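Local coordinates for protein NAD-dependent aldehyde dehydrogenase (Sinorhizobium meliloti, PDB 3U4J) that probably oxidises aldehydes with NAD or NADP as the electron acceptor, and binds a calcium ion, at residues 192-197 / 219-224; 277-282 / 308-313; 300-305 / 345-350. All blocks are in the same frame, centred on the assembly; numbering follows the deposited sequence.

Interaction 1 of 3, residues 192-197 / 219-224; sequences VVLKPS and GVFNVV
The carbonyl O of Val192 accepts two hydrogen bonds from Asn222, one from the backbone N and one from the side-chain ND2, both 3.1 Å long, the two donors reaching it from opposite faces of its plane. ND2 is placed for this by chi1 of -55°, which swings CG back beside its own backbone N. ND2 also donates to Gly219 O at 2.8 Å, but from above that carbonyl plane and through a bent hydrogen bond (138° at the hydrogen). Leu194 N donates to Asn222 O (2.8 Å) and Val224 N to Leu194 O (3.0 Å). This alternation defines a parallel pair, the short strand axes 29° apart, within the unit strand 191-195, helix 202-214, strand 221-223. Such a beta-alpha-beta crossover is consistent with the Rossmann-like cofactor domain of aldehyde dehydrogenases. On one face Leu194 and Phe221 lie alongside each other, CG of each anti to its backbone N, and Leu194 CD2 meets the ring edge in plane at CE1 (3.7 Å). Val192 CG2 reaches ring CD1 obliquely (3.8 Å). Helix 202-214 covers Leu194, Phe221 and Val223, and helix 174-187 covers Val192 and Phe221. The other face carries Val193 and Asn222 under helix 60-75, with Val193 CG1 3.8 Å from Val224 CG2. In the second shell, Asp28 N donates to Asn222 OD1, which with the ND2 bonds probably fixes the amide's rotation. A leucine in place of Asn222, with no amide, would probably leave Asp28 N without its acceptor and let the chain at Gly219 shift. Lys195 NZ turns away to Pro196 O and Gly226 O.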
loop_
_atom_site.group_PDB
_atom_site.type_symbol
_atom_site.label_atom_id
_atom_site.label_comp_id
_atom_site.label_asym_id
_atom_site.label_seq_id
_atom_site.Cartn_x
_atom_site.Cartn_y
_atom_site.Cartn_z
ATOM N N VAL A 192 24.877 -2.606 -11.062
ATOM C CA VAL A 192 25.390 -3.642 -10.176
ATOM C C VAL A 192 26.739 -4.217 -10.603
ATOM O O VAL A 192 27.086 -4.221 -11.794
ATOM C CB VAL A 192 24.383 -4.829 -10.026
ATOM C CG1 VAL A 192 23.018 -4.332 -9.591
ATOM C CG2 VAL A 192 24.300 -5.679 -11.299
ATOM N N VAL A 193 27.478 -4.714 -9.618
ATOM C CA VAL A 193 28.603 -5.580 -9.873
ATOM C C VAL A 193 28.312 -6.892 -9.173
ATOM O O VAL A 193 28.153 -6.935 -7.942
ATOM C CB VAL A 193 29.962 -4.973 -9.371
ATOM C CG1 VAL A 193 31.109 -5.939 -9.614
ATOM C CG2 VAL A 193 30.249 -3.627 -10.082
ATOM N N LEU A 194 28.232 -7.948 -9.970
ATOM C CA LEU A 194 27.882 -9.283 -9.503
ATOM C C LEU A 194 29.163 -10.075 -9.327
ATOM O O LEU A 194 29.955 -10.177 -10.267
ATOM C CB LEU A 194 26.989 -10.009 -10.536
ATOM C CG LEU A 194 26.554 -11.466 -10.258
ATOM C CD1 LEU A 194 25.800 -11.547 -8.950
ATOM C CD2 LEU A 194 25.698 -12.040 -11.374
ATOM N N LYS A 195 29.348 -10.633 -8.127
ATOM C CA LYS A 195 30.472 -11.504 -7.815
ATOM C C LYS A 195 29.999 -12.915 -7.414
ATOM O O LYS A 195 29.573 -13.122 -6.272
ATOM C CB LYS A 195 31.285 -10.885 -6.681
ATOM C CG LYS A 195 32.727 -11.376 -6.637
ATOM C CD LYS A 195 32.866 -12.577 -5.820
ATOM C CE LYS A 195 34.124 -13.333 -6.244
ATOM N NZ LYS A 195 33.991 -14.681 -5.656
ATOM N N PRO A 196 30.016 -13.877 -8.351
ATOM C CA PRO A 196 29.580 -15.221 -7.945
ATOM C C PRO A 196 30.729 -16.011 -7.317
ATOM O O PRO A 196 31.889 -15.551 -7.315
ATOM C CB PRO A 196 29.138 -15.854 -9.252
ATOM C CG PRO A 196 30.009 -15.167 -10.299
ATOM C CD PRO A 196 30.308 -13.794 -9.796
ATOM N N SER A 197 30.408 -17.184 -6.782
ATOM C CA SER A 197 31.413 -18.024 -6.169
ATOM C C SER A 197 32.494 -18.451 -7.164
ATOM O O SER A 197 32.215 -18.723 -8.323
ATOM C CB SER A 197 30.762 -19.280 -5.587
ATOM O OG SER A 197 31.771 -20.188 -5.212
ATOM N N GLY A 219 27.531 -1.301 -18.494
ATOM C CA GLY A 219 27.875 -0.875 -17.126
ATOM C C GLY A 219 26.743 -1.034 -16.122
ATOM O O GLY A 219 26.958 -0.909 -14.919
ATOM N N VAL A 220 25.527 -1.301 -16.608
ATOM C CA VAL A 220 24.386 -1.544 -15.683
ATOM C C VAL A 220 24.576 -2.865 -14.942
ATOM O O VAL A 220 24.298 -2.960 -13.750
ATOM C CB VAL A 220 23.035 -1.553 -16.401
ATOM C CG1 VAL A 220 21.897 -1.931 -15.405
ATOM C CG2 VAL A 220 22.737 -0.188 -17.005
ATOM N N PHE A 221 25.048 -3.881 -15.650
ATOM C CA PHE A 221 25.154 -5.227 -15.084
ATOM C C PHE A 221 26.547 -5.746 -15.456
ATOM O O PHE A 221 26.807 -6.117 -16.605
ATOM C CB PHE A 221 24.000 -6.095 -15.654
ATOM C CG PHE A 221 23.924 -7.531 -15.121
ATOM C CD1 PHE A 221 24.831 -8.041 -14.197
ATOM C CD2 PHE A 221 22.926 -8.390 -15.617
ATOM C CE1 PHE A 221 24.735 -9.373 -13.757
ATOM C CE2 PHE A 221 22.810 -9.709 -15.172
ATOM C CZ PHE A 221 23.723 -10.210 -14.251
ATOM N N ASN A 222 27.444 -5.746 -14.472
ATOM C CA ASN A 222 28.838 -6.158 -14.657
ATOM C C ASN A 222 29.048 -7.410 -13.823
ATOM O O ASN A 222 28.383 -7.576 -12.791
ATOM C CB ASN A 222 29.772 -5.071 -14.096
ATOM C CG ASN A 222 29.503 -3.718 -14.691
ATOM O OD1 ASN A 222 29.950 -3.427 -15.789
ATOM N ND2 ASN A 222 28.772 -2.874 -13.963
ATOM N N VAL A 223 29.979 -8.270 -14.237
ATOM C CA VAL A 223 30.280 -9.461 -13.450
ATOM C C VAL A 223 31.797 -9.611 -13.327
ATOM O O VAL A 223 32.503 -9.517 -14.327
ATOM C CB VAL A 223 29.709 -10.748 -14.081
ATOM C CG1 VAL A 223 29.983 -11.984 -13.210
ATOM C CG2 VAL A 223 28.225 -10.629 -14.195
ATOM N N VAL A 224 32.254 -9.904 -12.107
ATOM C CA VAL A 224 33.662 -10.163 -11.832
ATOM C C VAL A 224 33.763 -11.527 -11.154
ATOM O O VAL A 224 32.823 -11.970 -10.482
ATOM C CB VAL A 224 34.309 -9.037 -10.971
ATOM C CG1 VAL A 224 34.366 -7.735 -11.755
ATOM C CG2 VAL A 224 33.548 -8.828 -9.652
#

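Interaction 2 of 3, residues 277-282 / 308-313; sequences QIVFAD and SRLLVQ
Val279 rests its CG2 methyl on CD1 of Leu310, 3.7 Å away, the two side chains crossing at a slant. Leu310 CG lies anti to the backbone N (chi1 163°), which carries CD1 over toward Gln277 O, 3.8 Å away. On the other face Ile278 and Leu311 run side by side, with CG1 of Ile278 4.1 Å from CD1 of Leu311. The backbones pair in parallel: Gln277 N donates to Arg309 O, Leu311 N to Gln277 O, Val279 N to Leu311 O and Gln313 N to Val279 O, the last at 2.9 Å. Strand 275-279, helix 285-297 and strand 307-313 form a beta-alpha-beta unit in the second large sheet of the aldehyde dehydrogenase fold. Its helix covers Gln277, Val279 and Leu310, while helix 416-424 covers Ile278 and Leu311. Just past the end of strand 275-279, the extended Gln313 chain sets its amide at the edge of the Phe280 ring, planes 77° apart and CD 3.9 Å from Phe280 CD1. Phe280 also stacks edge-to-face with Phe413. The polar ends of Gln277 and Arg309 lead away from the partner strand: Gln277 OE1 accepts from Trp435 NE1, and Arg309 NH2 donates to Lys274 O and Ala423 O.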
loop_
_atom_site.group_PDB
_atom_site.type_symbol
_atom_site.label_atom_id
_atom_site.label_comp_id
_atom_site.label_asym_id
_atom_site.label_seq_id
_atom_site.Cartn_x
_atom_site.Cartn_y
_atom_site.Cartn_z
ATOM N N GLN A 277 11.551 -28.519 10.784
ATOM C CA GLN A 277 10.201 -28.888 10.401
ATOM C C GLN A 277 9.516 -29.538 11.613
ATOM O O GLN A 277 10.055 -30.481 12.208
ATOM C CB GLN A 277 10.198 -29.861 9.228
ATOM C CG GLN A 277 10.894 -29.317 7.981
ATOM C CD GLN A 277 10.318 -29.886 6.708
ATOM O OE1 GLN A 277 9.159 -29.621 6.371
ATOM N NE2 GLN A 277 11.134 -30.644 5.961
ATOM N N ILE A 278 8.328 -29.050 11.948
ATOM C CA ILE A 278 7.593 -29.534 13.120
ATOM C C ILE A 278 6.440 -30.333 12.575
ATOM O O ILE A 278 5.654 -29.805 11.786
ATOM C CB ILE A 278 7.010 -28.377 13.982
ATOM C CG1 ILE A 278 8.106 -27.445 14.536
ATOM C CG2 ILE A 278 6.222 -28.962 15.186
ATOM C CD1 ILE A 278 8.921 -26.716 13.466
ATOM N N VAL A 279 6.368 -31.602 12.982
ATOM C CA VAL A 279 5.346 -32.512 12.533
ATOM C C VAL A 279 4.507 -32.938 13.740
ATOM O O VAL A 279 4.977 -33.643 14.664
ATOM C CB VAL A 279 5.919 -33.738 11.822
ATOM C CG1 VAL A 279 4.784 -34.582 11.194
ATOM C CG2 VAL A 279 6.889 -33.299 10.748
ATOM N N PHE A 280 3.267 -32.458 13.725
ATOM C CA PHE A 280 2.313 -32.777 14.770
ATOM C C PHE A 280 1.635 -34.076 14.481
ATOM O O PHE A 280 1.531 -34.495 13.320
ATOM C CB PHE A 280 1.284 -31.644 14.913
ATOM C CG PHE A 280 1.840 -30.456 15.595
ATOM C CD1 PHE A 280 1.897 -30.401 16.977
ATOM C CD2 PHE A 280 2.347 -29.382 14.854
ATOM C CE1 PHE A 280 2.428 -29.282 17.625
ATOM C CE2 PHE A 280 2.879 -28.262 15.487
ATOM C CZ PHE A 280 2.901 -28.204 16.875
ATOM N N ALA A 281 1.160 -34.701 15.559
ATOM C CA ALA A 281 0.489 -35.990 15.496
ATOM C C ALA A 281 -0.674 -36.015 14.509
ATOM O O ALA A 281 -0.978 -37.060 13.931
ATOM C CB ALA A 281 0.022 -36.409 16.906
ATOM N N ASP A 282 -1.306 -34.868 14.265
ATOM C CA ASP A 282 -2.446 -34.832 13.349
ATOM C C ASP A 282 -2.070 -34.448 11.915
ATOM O O ASP A 282 -2.941 -34.105 11.115
ATOM C CB ASP A 282 -3.548 -33.898 13.884
ATOM C CG ASP A 282 -3.086 -32.465 14.017
ATOM O OD1 ASP A 282 -2.077 -32.055 13.381
ATOM O OD2 ASP A 282 -3.742 -31.739 14.780
ATOM N N SER A 308 16.796 -29.044 8.373
ATOM C CA SER A 308 17.909 -29.811 8.912
ATOM C C SER A 308 17.587 -30.406 10.301
ATOM O O SER A 308 18.273 -31.323 10.762
ATOM C CB SER A 308 19.168 -28.925 8.955
ATOM O OG SER A 308 18.955 -27.770 9.755
ATOM N N ARG A 309 16.545 -29.875 10.948
ATOM C CA ARG A 309 16.001 -30.438 12.185
ATOM C C ARG A 309 14.574 -30.915 11.973
ATOM O O ARG A 309 13.708 -30.164 11.478
ATOM C CB ARG A 309 16.010 -29.407 13.316
ATOM C CG ARG A 309 17.389 -28.972 13.759
ATOM C CD ARG A 309 17.291 -28.020 14.941
ATOM N NE ARG A 309 16.858 -26.680 14.557
ATOM C CZ ARG A 309 16.184 -25.865 15.366
ATOM N NH1 ARG A 309 15.854 -26.264 16.598
ATOM N NH2 ARG A 309 15.810 -24.658 14.940
ATOM N N LEU A 310 14.317 -32.168 12.327
ATOM C CA LEU A 310 12.951 -32.667 12.415
ATOM C C LEU A 310 12.530 -32.660 13.895
ATOM O O LEU A 310 13.182 -33.302 14.737
ATOM C CB LEU A 310 12.850 -34.076 11.799
ATOM C CG LEU A 310 11.616 -34.941 12.124
ATOM C CD1 LEU A 310 10.349 -34.195 11.666
ATOM C CD2 LEU A 310 11.682 -36.337 11.485
ATOM N N LEU A 311 11.460 -31.926 14.212
ATOM C CA LEU A 311 10.874 -31.937 15.562
ATOM C C LEU A 311 9.541 -32.642 15.409
ATOM O O LEU A 311 8.629 -32.124 14.765
ATOM C CB LEU A 311 10.682 -30.515 16.121
ATOM C CG LEU A 311 11.887 -29.565 16.173
ATOM C CD1 LEU A 311 11.510 -28.216 16.760
ATOM C CD2 LEU A 311 13.015 -30.129 16.962
ATOM N N VAL A 312 9.443 -33.848 15.966
ATOM C CA VAL A 312 8.286 -34.707 15.723
ATOM C C VAL A 312 7.564 -35.028 17.028
ATOM O O VAL A 312 8.199 -35.294 18.060
ATOM C CB VAL A 312 8.672 -35.967 14.891
ATOM C CG1 VAL A 312 9.793 -36.801 15.573
ATOM C CG2 VAL A 312 7.433 -36.825 14.569
ATOM N N GLN A 313 6.236 -34.919 16.995
ATOM C CA GLN A 313 5.418 -35.223 18.159
ATOM C C GLN A 313 5.531 -36.711 18.474
ATOM O O GLN A 313 5.536 -37.563 17.569
ATOM C CB GLN A 313 3.964 -34.779 17.970
ATOM C CG GLN A 313 3.220 -34.548 19.305
ATOM C CD GLN A 313 1.988 -33.648 19.171
ATOM O OE1 GLN A 313 1.660 -32.886 20.103
ATOM N NE2 GLN A 313 1.304 -33.722 18.022
#

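Interaction 3 of 3, residues 300-305 / 345-350; sequences AGQCCI and AMISEA
The backbone carbonyl O of Gln302 accepts a hydrogen bond from ND2 of Asn172, while the side chain of the same residue extends to the backbone of 345-347. Segment 300-305 contains the Gly-Gln-Cys-Cys sequence of the loop between helix 285-297 and strand 307-313. In aldehyde dehydrogenases this loop carries the nucleophilic cysteine, so the contact probably ties the active-site loop to the chain leading into helix 349-364. Gln302 is also the centre of an inverse gamma turn, closed by a weak bond from Cys303 N to Gly301 O (3.0 Å). Its CB points toward the other segment, and an extended chain beyond CG (chi2 162°) lodges the amide among Ala345, Met346 and Ile347. Here the amide carbon CD lies 3.9 Å from Met346 CE and 4.0 Å from Ile347 N. Trp171 touches both Gln302 and Ile347 from outside the two segments, and His351 touches both Gln302 and Met346.

Met346, present as selenomethionine, starts off pointing away from the loop. Two bends return it: chi2 of -67° and chi3 of 88° fold the chain back, and its terminal CE lands 3.4 Å from Ala300 CB. That is tighter than usual carbon-carbon contact, and CE also lies 3.6 Å from the carbonyl O of Ala300. The methyl thus touches both the side chain and the backbone of one residue.

Second-shell bonds position the 345-350 side: through their backbones Ala345 pairs with Gly114 and Met346 with Leu382, Arg42 NH2 donates to Ile347 O, and at the helix start Ser348 is the N-cap residue, its OG accepting from the backbone N of His351.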
loop_
_atom_site.group_PDB
_atom_site.type_symbol
_atom_site.label_atom_id
_atom_site.label_comp_id
_atom_site.label_asym_id
_atom_site.label_seq_id
_atom_site.Cartn_x
_atom_site.Cartn_y
_atom_site.Cartn_z
ATOM N N ALA A 300 21.114 -31.670 -1.925
ATOM C CA ALA A 300 22.019 -32.454 -1.088
ATOM C C ALA A 300 22.209 -31.789 0.290
ATOM O O ALA A 300 23.259 -31.923 0.927
ATOM C CB ALA A 300 23.376 -32.720 -1.827
ATOM N N GLY A 301 21.158 -31.092 0.744
ATOM C CA GLY A 301 21.168 -30.370 2.008
ATOM C C GLY A 301 22.052 -29.142 2.044
ATOM O O GLY A 301 22.219 -28.547 3.110
ATOM N N GLN A 302 22.627 -28.769 0.890
ATOM C CA GLN A 302 23.454 -27.575 0.800
ATOM C C GLN A 302 22.489 -26.408 0.511
ATOM O O GLN A 302 22.376 -25.924 -0.629
ATOM C CB GLN A 302 24.472 -27.721 -0.328
ATOM C CG GLN A 302 25.457 -28.880 -0.124
ATOM C CD GLN A 302 26.164 -29.277 -1.401
ATOM O OE1 GLN A 302 25.536 -29.534 -2.452
ATOM N NE2 GLN A 302 27.447 -29.369 -1.320
ATOM N N CYS A 303 21.794 -25.971 1.556
ATOM C CA CYS A 303 20.613 -25.106 1.366
ATOM C C CYS A 303 20.310 -24.415 2.681
ATOM O O CYS A 303 20.119 -25.073 3.722
ATOM C CB CYS A 303 19.406 -25.944 0.907
ATOM S SG CYS A 303 17.911 -24.949 0.730
ATOM N N CYS A 304 20.283 -23.082 2.642
ATOM C CA CYS A 304 20.040 -22.279 3.837
ATOM C C CYS A 304 18.636 -22.489 4.445
ATOM O O CYS A 304 18.464 -22.345 5.656
ATOM C CB CYS A 304 20.272 -20.796 3.507
ATOM S SG CYS A 304 22.058 -20.546 3.065
ATOM N N ILE A 305 17.660 -22.812 3.597
ATOM C CA ILE A 305 16.280 -23.094 4.037
ATOM C C ILE A 305 16.000 -24.605 4.194
ATOM O O ILE A 305 14.856 -25.034 4.195
ATOM C CB ILE A 305 15.219 -22.422 3.102
ATOM C CG1 ILE A 305 15.349 -22.891 1.634
ATOM C CG2 ILE A 305 15.341 -20.897 3.212
ATOM C CD1 ILE A 305 14.152 -22.536 0.740
ATOM N N ALA A 345 25.889 -33.912 -6.002
ATOM C CA ALA A 345 27.221 -34.029 -5.415
ATOM C C ALA A 345 27.439 -32.987 -4.332
ATOM O O ALA A 345 26.742 -31.961 -4.309
ATOM C CB ALA A 345 28.303 -33.887 -6.538
HETATM N N MSE A 346 28.400 -33.248 -3.444
HETATM C CA MSE A 346 28.933 -32.229 -2.540
HETATM C C MSE A 346 29.762 -31.246 -3.380
HETATM O O MSE A 346 30.442 -31.662 -4.330
HETATM C CB MSE A 346 29.867 -32.849 -1.476
HETATM C CG MSE A 346 29.236 -33.794 -0.456
HETATM SE SE MSE A 346 27.976 -32.868 0.774
HETATM C CE MSE A 346 26.427 -33.057 -0.358
ATOM N N ILE A 347 29.745 -29.966 -3.012
ATOM C CA ILE A 347 30.401 -28.930 -3.823
ATOM C C ILE A 347 31.944 -29.097 -3.926
ATOM O O ILE A 347 32.545 -28.785 -4.972
ATOM C CB ILE A 347 30.053 -27.515 -3.314
ATOM C CG1 ILE A 347 30.347 -26.460 -4.393
ATOM C CG2 ILE A 347 30.788 -27.194 -1.991
ATOM C CD1 ILE A 347 29.364 -26.459 -5.553
ATOM N N SER A 348 32.574 -29.587 -2.851
ATOM C CA SER A 348 34.029 -29.687 -2.836
ATOM C C SER A 348 34.487 -30.773 -1.866
ATOM O O SER A 348 33.699 -31.261 -1.049
ATOM C CB SER A 348 34.690 -28.353 -2.482
ATOM O OG SER A 348 34.517 -28.062 -1.103
ATOM N N GLU A 349 35.750 -31.172 -1.985
ATOM C CA GLU A 349 36.294 -32.160 -1.044
ATOM C C GLU A 349 36.341 -31.542 0.363
ATOM O O GLU A 349 36.005 -32.210 1.337
ATOM C CB GLU A 349 37.686 -32.659 -1.514
ATOM C CG GLU A 349 38.442 -33.532 -0.487
ATOM C CD GLU A 349 37.900 -34.960 -0.360
ATOM O OE1 GLU A 349 37.593 -35.591 -1.394
ATOM O OE2 GLU A 349 37.799 -35.470 0.790
ATOM N N ALA A 350 36.723 -30.267 0.466
ATOM C CA ALA A 350 36.749 -29.585 1.778
ATOM C C ALA A 350 35.345 -29.573 2.397
ATOM O O ALA A 350 35.177 -29.856 3.598
ATOM C CB ALA A 350 37.320 -28.146 1.675
#

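Overall arrangement
Interactions 1 and 2 are the same kind of contact in two different sheets: each joins the parallel strands of a beta-alpha-beta unit, with centres about 41 Å apart on opposite sides of the chain's centre. Both rest on regular backbone bonds, but interaction 1 adds an asparagine side chain to them and is buried throughout, whereas interaction 2 runs out to an exposed alanine. Interaction 3 is also buried, yet joins loops without a strand pairing and depends on a glutamine side chain set against backbone and a methyl-to-methyl contact. Its segment 300-305 lies within the crossover that links the strands of interaction 2, and its nearest atoms come about 6 Å from those of interaction 1.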